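PDB 3EH7: 4-hydroxybutyrate CoA-transferase from Porphyromonas gingivalis, which probably transfers coenzyme A between acyl-CoA thioesters and carboxylates such as acetate or 4-hydroxybutyrate. Local coordinates for residues N27-A32 and I120-V125; S111-D116 and K146-S151. One frame throughout, in Å; residues are numbered along the deposited sequence.

Contact 1: N27-A32 and I120-V125; sequences NGERVA and IDVAIV
Glu29 and Asp121 lie against each other with their carboxylate planes stacked, only 5° apart. The methylenes do the touching: Glu29 CG is 3.7 Å from Asp121 CB. The charged ends stay further off, and Lys26 forms a salt bridge with Glu29 OE2, which probably eases the repulsion. Asp121 CG stands beside its own backbone N, chi1 -62°. This brings Asp121 OD2 to Arg30 N at 2.9 Å, in a nearly straight bond on the anti side of the carboxylate. His119 NE2 bonds the other oxygen, OD1. Arg30 O is gripped twice, by the N-H groups of Asp121 and Val122. The parallel ladder then runs on through Ala32 N to Val122 O (2.8 Å) and Ile124 N to Ala32 O (2.9 Å). Val31 and Val122 sit side by side on one face of the sheet, pointing the same way. There Val31 CG1 also meets Ile124 CD1 at 3.9 Å. On the other face Ala32 CB touches CG2 and CD1 of Ile120. The two strands are inner neighbours of a parallel sheet, with strand 58-60 beyond Val31 and strand 154-160 beyond Ala123. Helix 145-151 packs on the Ala32 face through Ala148.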
ATOM      1  N   ASN A  27     -19.425 -31.703  -1.139  1.00 31.38           N
ATOM      2  CA  ASN A  27     -18.164 -31.769  -0.397  1.00 31.92           C
ATOM      3  C   ASN A  27     -17.031 -31.136  -1.181  1.00 31.47           C
ATOM      4  O   ASN A  27     -16.986 -31.225  -2.400  1.00 31.96           O
ATOM      5  CB  ASN A  27     -17.794 -33.205   0.001  1.00 32.75           C
ATOM      6  CG  ASN A  27     -17.919 -33.443   1.508  1.00 35.50           C
ATOM      7  OD1 ASN A  27     -17.216 -32.805   2.331  1.00 39.33           O
ATOM      8  ND2 ASN A  27     -18.823 -34.341   1.880  1.00 37.90           N
ATOM      9  N   GLY A  28     -16.135 -30.470  -0.468  1.00 30.89           N
ATOM     10  CA  GLY A  28     -15.009 -29.801  -1.094  1.00 30.56           C
ATOM     11  C   GLY A  28     -15.300 -28.435  -1.698  1.00 30.05           C
ATOM     12  O   GLY A  28     -14.401 -27.836  -2.268  1.00 29.77           O
ATOM     13  N   GLU A  29     -16.546 -27.951  -1.610  1.00 29.95           N
ATOM     14  CA  GLU A  29     -16.919 -26.659  -2.199  1.00 29.13           C
ATOM     15  C   GLU A  29     -16.597 -25.519  -1.235  1.00 29.11           C
ATOM     16  O   GLU A  29     -16.456 -25.733  -0.027  1.00 30.00           O
ATOM     17  CB  GLU A  29     -18.397 -26.646  -2.614  1.00 29.64           C
ATOM     18  CG  GLU A  29     -18.667 -27.411  -3.942  1.00 28.61           C
ATOM     19  CD  GLU A  29     -20.108 -27.337  -4.389  1.00 31.15           C
ATOM     20  OE1 GLU A  29     -20.982 -26.988  -3.551  1.00 33.19           O
ATOM     21  OE2 GLU A  29     -20.389 -27.633  -5.582  1.00 31.38           O
ATOM     22  N   ARG A  30     -16.402 -24.325  -1.770  1.00 28.43           N
ATOM     23  CA  ARG A  30     -16.260 -23.137  -0.938  1.00 28.07           C
ATOM     24  C   ARG A  30     -17.584 -22.374  -0.925  1.00 27.17           C
ATOM     25  O   ARG A  30     -18.153 -22.078  -1.975  1.00 26.48           O
ATOM     26  CB  ARG A  30     -15.141 -22.230  -1.422  1.00 28.41           C
ATOM     27  CG  ARG A  30     -14.834 -21.142  -0.423  1.00 30.59           C
ATOM     28  CD  ARG A  30     -13.874 -20.090  -0.929  1.00 34.45           C
ATOM     29  NE  ARG A  30     -12.475 -20.417  -0.666  1.00 35.67           N
ATOM     30  CZ  ARG A  30     -11.682 -21.052  -1.520  1.00 38.14           C
ATOM     31  NH1 ARG A  30     -12.149 -21.471  -2.698  1.00 40.43           N
ATOM     32  NH2 ARG A  30     -10.425 -21.299  -1.191  1.00 37.49           N
ATOM     33  N   VAL A  31     -18.063 -22.065   0.274  1.00 26.25           N
ATOM     34  CA  VAL A  31     -19.366 -21.435   0.465  1.00 25.62           C
ATOM     35  C   VAL A  31     -19.114 -20.083   1.080  1.00 25.28           C
ATOM     36  O   VAL A  31     -18.461 -20.010   2.111  1.00 26.18           O
ATOM     37  CB  VAL A  31     -20.227 -22.258   1.441  1.00 25.95           C
ATOM     38  CG1 VAL A  31     -21.600 -21.632   1.606  1.00 24.84           C
ATOM     39  CG2 VAL A  31     -20.328 -23.689   0.978  1.00 25.38           C
ATOM     40  N   ALA A  32     -19.591 -19.020   0.426  1.00 24.47           N
ATOM     41  CA  ALA A  32     -19.487 -17.663   0.952  1.00 23.83           C
ATOM     42  C   ALA A  32     -20.818 -17.313   1.613  1.00 23.23           C
ATOM     43  O   ALA A  32     -21.875 -17.710   1.124  1.00 23.54           O
ATOM     44  CB  ALA A  32     -19.178 -16.691  -0.158  1.00 23.56           C
ATOM     45  N   ILE A 120     -15.733 -19.267  -5.564  1.00 31.78           N
ATOM     46  CA  ILE A 120     -16.842 -19.499  -4.665  1.00 30.56           C
ATOM     47  C   ILE A 120     -17.862 -20.382  -5.381  1.00 29.80           C
ATOM     48  O   ILE A 120     -18.435 -19.988  -6.400  1.00 29.86           O
ATOM     49  CB  ILE A 120     -17.481 -18.173  -4.243  1.00 30.71           C
ATOM     50  CG1 ILE A 120     -16.570 -17.474  -3.241  1.00 30.87           C
ATOM     51  CG2 ILE A 120     -18.870 -18.411  -3.661  1.00 29.77           C
ATOM     52  CD1 ILE A 120     -16.815 -16.022  -3.165  1.00 33.28           C
ATOM     53  N   ASP A 121     -18.107 -21.567  -4.842  1.00 27.37           N
ATOM     54  CA  ASP A 121     -19.033 -22.452  -5.473  1.00 27.14           C
ATOM     55  C   ASP A 121     -20.477 -22.104  -5.108  1.00 26.93           C
ATOM     56  O   ASP A 121     -21.383 -22.291  -5.924  1.00 26.92           O
ATOM     57  CB  ASP A 121     -18.729 -23.885  -5.061  1.00 27.63           C
ATOM     58  CG  ASP A 121     -17.333 -24.339  -5.490  1.00 27.47           C
ATOM     59  OD1 ASP A 121     -17.178 -24.770  -6.646  1.00 31.98           O
ATOM     60  OD2 ASP A 121     -16.402 -24.262  -4.671  1.00 27.39           O
ATOM     61  N   VAL A 122     -20.683 -21.639  -3.875  1.00 25.92           N
ATOM     62  CA  VAL A 122     -22.005 -21.385  -3.327  1.00 25.60           C
ATOM     63  C   VAL A 122     -21.994 -20.066  -2.556  1.00 24.89           C
ATOM     64  O   VAL A 122     -21.078 -19.813  -1.773  1.00 26.23           O
ATOM     65  CB  VAL A 122     -22.441 -22.517  -2.409  1.00 25.47           C
ATOM     66  CG1 VAL A 122     -23.835 -22.251  -1.841  1.00 26.05           C
ATOM     67  CG2 VAL A 122     -22.449 -23.815  -3.167  1.00 25.18           C
ATOM     68  N   ALA A 123     -22.982 -19.213  -2.824  1.00 23.90           N
ATOM     69  CA  ALA A 123     -23.184 -17.976  -2.075  1.00 23.29           C
ATOM     70  C   ALA A 123     -24.502 -18.133  -1.343  1.00 22.98           C
ATOM     71  O   ALA A 123     -25.541 -18.379  -1.973  1.00 22.95           O
ATOM     72  CB  ALA A 123     -23.248 -16.762  -3.010  1.00 22.62           C
ATOM     73  N   ILE A 124     -24.467 -18.036  -0.019  1.00 22.36           N
ATOM     74  CA  ILE A 124     -25.701 -17.992   0.757  1.00 22.01           C
ATOM     75  C   ILE A 124     -25.806 -16.555   1.256  1.00 21.13           C
ATOM     76  O   ILE A 124     -25.058 -16.147   2.152  1.00 21.23           O
ATOM     77  CB  ILE A 124     -25.737 -18.994   1.914  1.00 21.56           C
ATOM     78  CG1 ILE A 124     -25.305 -20.380   1.466  1.00 21.77           C
ATOM     79  CG2 ILE A 124     -27.155 -19.130   2.440  1.00 22.58           C
ATOM     80  CD1 ILE A 124     -25.370 -21.433   2.580  1.00 19.13           C
ATOM     81  N   VAL A 125     -26.716 -15.791   0.652  1.00 19.84           N
ATOM     82  CA  VAL A 125     -26.878 -14.411   1.025  1.00 19.22           C
ATOM     83  C   VAL A 125     -28.249 -14.132   1.643  1.00 19.05           C
ATOM     84  O   VAL A 125     -29.271 -14.593   1.141  1.00 19.58           O
ATOM     85  CB  VAL A 125     -26.562 -13.458  -0.162  1.00 19.73           C
ATOM     86  CG1 VAL A 125     -25.068 -13.551  -0.488  1.00 16.94           C
ATOM     87  CG2 VAL A 125     -27.451 -13.731  -1.387  1.00 17.20           C
TER
HETATM   88  O   HOH W   1     -21.956 -25.110  -6.879  1.00 47.82           O
HETATM   89  O   HOH W   2     -19.803 -25.442  -7.976  1.00 49.81           O

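Contact 2: S111-D116 and K146-S151; sequences SMIRKD and KPAAES
Pro147 and Arg114 meet loosely near the start of this contact. Pro147 CB lies 4.4 Å from Arg114 NH1 and approaches the guanidinium obliquely. The carbonyl oxygen of Pro147 is 4.2 Å from Ile113 CG2. Ala148 comes next. Ala148 CB is 4.4 Å from Ile113 CD1, a light apolar touch at the end of the isoleucine chain. Glu150 does not touch helix 109-114 directly. A water joins them instead: it donates to Glu150 OE1 at 2.6 Å and accepts from Arg114 NH1 at 3.1 Å. The other carboxylate oxygen is held from within the helix, where Lys146 NZ forms a salt bridge with Glu150 OE2 at 2.9 Å. Lys146 and this water thus hold the two oxygens of the carboxylate. The other terminal nitrogen of Arg114, NH2, forms a salt bridge with Asp296. Ser151 makes the closest approach. Ser151 CB rests on Ile113 CG2 at 3.6 Å. Ser151 OG stands beside its own backbone N, chi1 -81°, and lies 3.6 Å from Arg114 CG. No direct hydrogen bond crosses between the segments; the direct touches are van der Waals contacts, and a water bridges the charged groups of Arg114 and Glu150. Helix 109-114 and helix 145-151 meet here beside the parallel sheet, on the side of the face that carries Ala32 and Ala123.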
ATOM      1  N   SER A 111     -12.938  -8.473  -7.313  1.00 26.35           N
ATOM      2  CA  SER A 111     -12.288  -8.817  -8.594  1.00 27.90           C
ATOM      3  C   SER A 111     -11.631 -10.198  -8.542  1.00 28.16           C
ATOM      4  O   SER A 111     -11.646 -10.945  -9.526  1.00 27.24           O
ATOM      5  CB  SER A 111     -11.284  -7.756  -9.018  1.00 28.15           C
ATOM      6  OG  SER A 111     -10.296  -7.609  -8.016  1.00 33.56           O
HETATM    7  N   MSE A 112     -11.076 -10.556  -7.390  1.00 28.45           N
HETATM    8  CA  MSE A 112     -10.491 -11.872  -7.196  0.50 28.43           C
HETATM    9  C   MSE A 112     -11.570 -12.956  -7.302  1.00 28.97           C
HETATM   10  O   MSE A 112     -11.315 -14.070  -7.796  1.00 28.10           O
HETATM   11  CB  MSE A 112      -9.783 -11.928  -5.844  0.50 28.58           C
HETATM   12  CG  MSE A 112      -9.204 -13.270  -5.526  0.50 29.37           C
HETATM   13 SE   MSE A 112      -8.164 -13.332  -3.900  0.50 31.46          SE
HETATM   14  CE  MSE A 112      -6.599 -12.250  -4.499  0.50 25.48           C
ATOM     15  N   ILE A 113     -12.776 -12.627  -6.845  1.00 28.56           N
ATOM     16  CA  ILE A 113     -13.892 -13.536  -6.971  1.00 28.92           C
ATOM     17  C   ILE A 113     -14.292 -13.625  -8.444  1.00 30.50           C
ATOM     18  O   ILE A 113     -14.446 -14.714  -8.969  1.00 30.53           O
ATOM     19  CB  ILE A 113     -15.129 -13.107  -6.098  1.00 28.79           C
ATOM     20  CG1 ILE A 113     -14.827 -13.329  -4.620  1.00 25.86           C
ATOM     21  CG2 ILE A 113     -16.401 -13.904  -6.517  1.00 28.50           C
ATOM     22  CD1 ILE A 113     -15.919 -12.824  -3.685  1.00 26.91           C
ATOM     23  N   ARG A 114     -14.435 -12.481  -9.110  1.00 31.62           N
ATOM     24  CA  ARG A 114     -14.852 -12.469 -10.517  1.00 33.42           C
ATOM     25  C   ARG A 114     -13.841 -13.114 -11.443  1.00 34.79           C
ATOM     26  O   ARG A 114     -14.232 -13.668 -12.460  1.00 35.39           O
ATOM     27  CB  ARG A 114     -15.133 -11.058 -11.030  1.00 33.04           C
ATOM     28  CG  ARG A 114     -16.484 -10.530 -10.632  1.00 32.69           C
ATOM     29  CD  ARG A 114     -16.769  -9.223 -11.327  1.00 31.40           C
ATOM     30  NE  ARG A 114     -15.901  -8.160 -10.835  1.00 30.04           N
ATOM     31  CZ  ARG A 114     -16.143  -7.409  -9.749  1.00 29.69           C
ATOM     32  NH1 ARG A 114     -17.234  -7.591  -8.989  1.00 27.71           N
ATOM     33  NH2 ARG A 114     -15.290  -6.459  -9.417  1.00 28.40           N
ATOM     34  N   LYS A 115     -12.559 -13.035 -11.104  1.00 35.84           N
ATOM     35  CA  LYS A 115     -11.520 -13.678 -11.897  1.00 36.86           C
ATOM     36  C   LYS A 115     -11.251 -15.137 -11.508  1.00 37.36           C
ATOM     37  O   LYS A 115     -10.244 -15.716 -11.927  1.00 37.37           O
ATOM     38  CB  LYS A 115     -10.235 -12.891 -11.779  1.00 36.98           C
ATOM     39  CG  LYS A 115     -10.309 -11.544 -12.433  1.00 39.61           C
ATOM     40  CD  LYS A 115      -9.116 -10.690 -11.987  1.00 43.39           C
ATOM     41  CE  LYS A 115      -9.175  -9.292 -12.605  1.00 45.32           C
ATOM     42  NZ  LYS A 115      -8.982  -9.386 -14.084  1.00 46.11           N
ATOM     43  N   ASP A 116     -12.143 -15.734 -10.714  1.00 37.74           N
ATOM     44  CA  ASP A 116     -11.946 -17.083 -10.192  1.00 38.07           C
ATOM     45  C   ASP A 116     -10.607 -17.334  -9.500  1.00 37.53           C
ATOM     46  O   ASP A 116     -10.232 -18.483  -9.273  1.00 38.02           O
ATOM     47  CB  ASP A 116     -12.151 -18.113 -11.305  1.00 38.62           C
ATOM     48  CG  ASP A 116     -13.489 -18.805 -11.227  1.00 40.41           C
ATOM     49  OD1 ASP A 116     -14.379 -18.393 -10.451  1.00 41.34           O
ATOM     50  OD2 ASP A 116     -13.653 -19.791 -11.975  1.00 45.58           O
ATOM     51  N   LYS A 146     -22.489  -9.325  -2.077  1.00 20.55           N
ATOM     52  CA  LYS A 146     -23.127  -9.079  -3.367  1.00 20.11           C
ATOM     53  C   LYS A 146     -22.284  -9.601  -4.531  1.00 20.27           C
ATOM     54  O   LYS A 146     -22.805 -10.365  -5.347  1.00 19.14           O
ATOM     55  CB  LYS A 146     -23.475  -7.601  -3.531  1.00 20.17           C
ATOM     56  CG  LYS A 146     -23.867  -7.142  -4.938  1.00 19.67           C
ATOM     57  CD  LYS A 146     -24.525  -5.762  -4.853  1.00 20.85           C
ATOM     58  CE  LYS A 146     -25.114  -5.302  -6.133  1.00 25.48           C
ATOM     59  NZ  LYS A 146     -24.086  -4.997  -7.054  1.00 28.37           N
ATOM     60  N   PRO A 147     -20.992  -9.209  -4.600  1.00 21.26           N
ATOM     61  CA  PRO A 147     -20.107  -9.803  -5.596  1.00 21.73           C
ATOM     62  C   PRO A 147     -20.109 -11.335  -5.572  1.00 22.07           C
ATOM     63  O   PRO A 147     -20.117 -11.938  -6.629  1.00 22.08           O
ATOM     64  CB  PRO A 147     -18.741  -9.260  -5.221  1.00 21.71           C
ATOM     65  CG  PRO A 147     -19.016  -7.943  -4.588  1.00 21.83           C
ATOM     66  CD  PRO A 147     -20.366  -8.021  -3.971  1.00 21.17           C
ATOM     67  N   ALA A 148     -20.153 -11.953  -4.390  1.00 22.32           N
ATOM     68  CA  ALA A 148     -20.207 -13.417  -4.326  1.00 22.37           C
ATOM     69  C   ALA A 148     -21.482 -13.953  -4.986  1.00 21.58           C
ATOM     70  O   ALA A 148     -21.426 -14.881  -5.793  1.00 21.89           O
ATOM     71  CB  ALA A 148     -20.091 -13.914  -2.880  1.00 21.41           C
ATOM     72  N   ALA A 149     -22.621 -13.373  -4.642  1.00 21.59           N
ATOM     73  CA  ALA A 149     -23.900 -13.775  -5.219  1.00 21.20           C
ATOM     74  C   ALA A 149     -23.886 -13.596  -6.745  1.00 22.57           C
ATOM     75  O   ALA A 149     -24.507 -14.364  -7.459  1.00 22.26           O
ATOM     76  CB  ALA A 149     -25.046 -12.987  -4.616  1.00 20.13           C
ATOM     77  N   GLU A 150     -23.173 -12.598  -7.243  1.00 22.50           N
ATOM     78  CA  GLU A 150     -23.195 -12.348  -8.669  1.00 23.84           C
ATOM     79  C   GLU A 150     -22.272 -13.261  -9.428  1.00 24.00           C
ATOM     80  O   GLU A 150     -22.339 -13.299 -10.636  1.00 23.10           O
ATOM     81  CB  GLU A 150     -22.822 -10.894  -8.969  1.00 24.19           C
ATOM     82  CG  GLU A 150     -23.881  -9.906  -8.503  1.00 25.36           C
ATOM     83  CD  GLU A 150     -23.389  -8.470  -8.504  1.00 29.38           C
ATOM     84  OE1 GLU A 150     -22.141  -8.221  -8.558  1.00 33.56           O
ATOM     85  OE2 GLU A 150     -24.258  -7.593  -8.419  1.00 27.63           O
ATOM     86  N   SER A 151     -21.378 -13.954  -8.724  1.00 25.10           N
ATOM     87  CA  SER A 151     -20.433 -14.842  -9.361  1.00 25.97           C
ATOM     88  C   SER A 151     -20.585 -16.336  -9.076  1.00 25.94           C
ATOM     89  O   SER A 151     -20.084 -17.126  -9.837  1.00 26.15           O
ATOM     90  CB  SER A 151     -19.009 -14.427  -8.991  1.00 26.14           C
ATOM     91  OG  SER A 151     -18.617 -13.358  -9.816  1.00 29.23           O
TER
HETATM   92  O   HOH W   3     -19.906  -8.959  -9.672  1.00 30.47           O

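Contact 1 and contact 2 lie in the same N-terminal family region, with centres about 12 Å apart. Along the chain their segments alternate: 27-32, 111-116, 120-125, then 146-151. Helix 109-114 leads directly into strand 122-127. After that strand and the short strand 135-137 comes helix 145-151, which leads to strand 154-160. Contact 1 joins two strands of the parallel sheet, and contact 2 joins two helices beside it. They touch at Ile120, where Ile120 CD1 is 3.4 Å from Ile113 CD1, and Ala123 packs on helix 145-151. Helix 145-151 thus connects two neighbouring parallel strands across one sheet face, consistent with the Rossmann-like alpha/beta fold of the family.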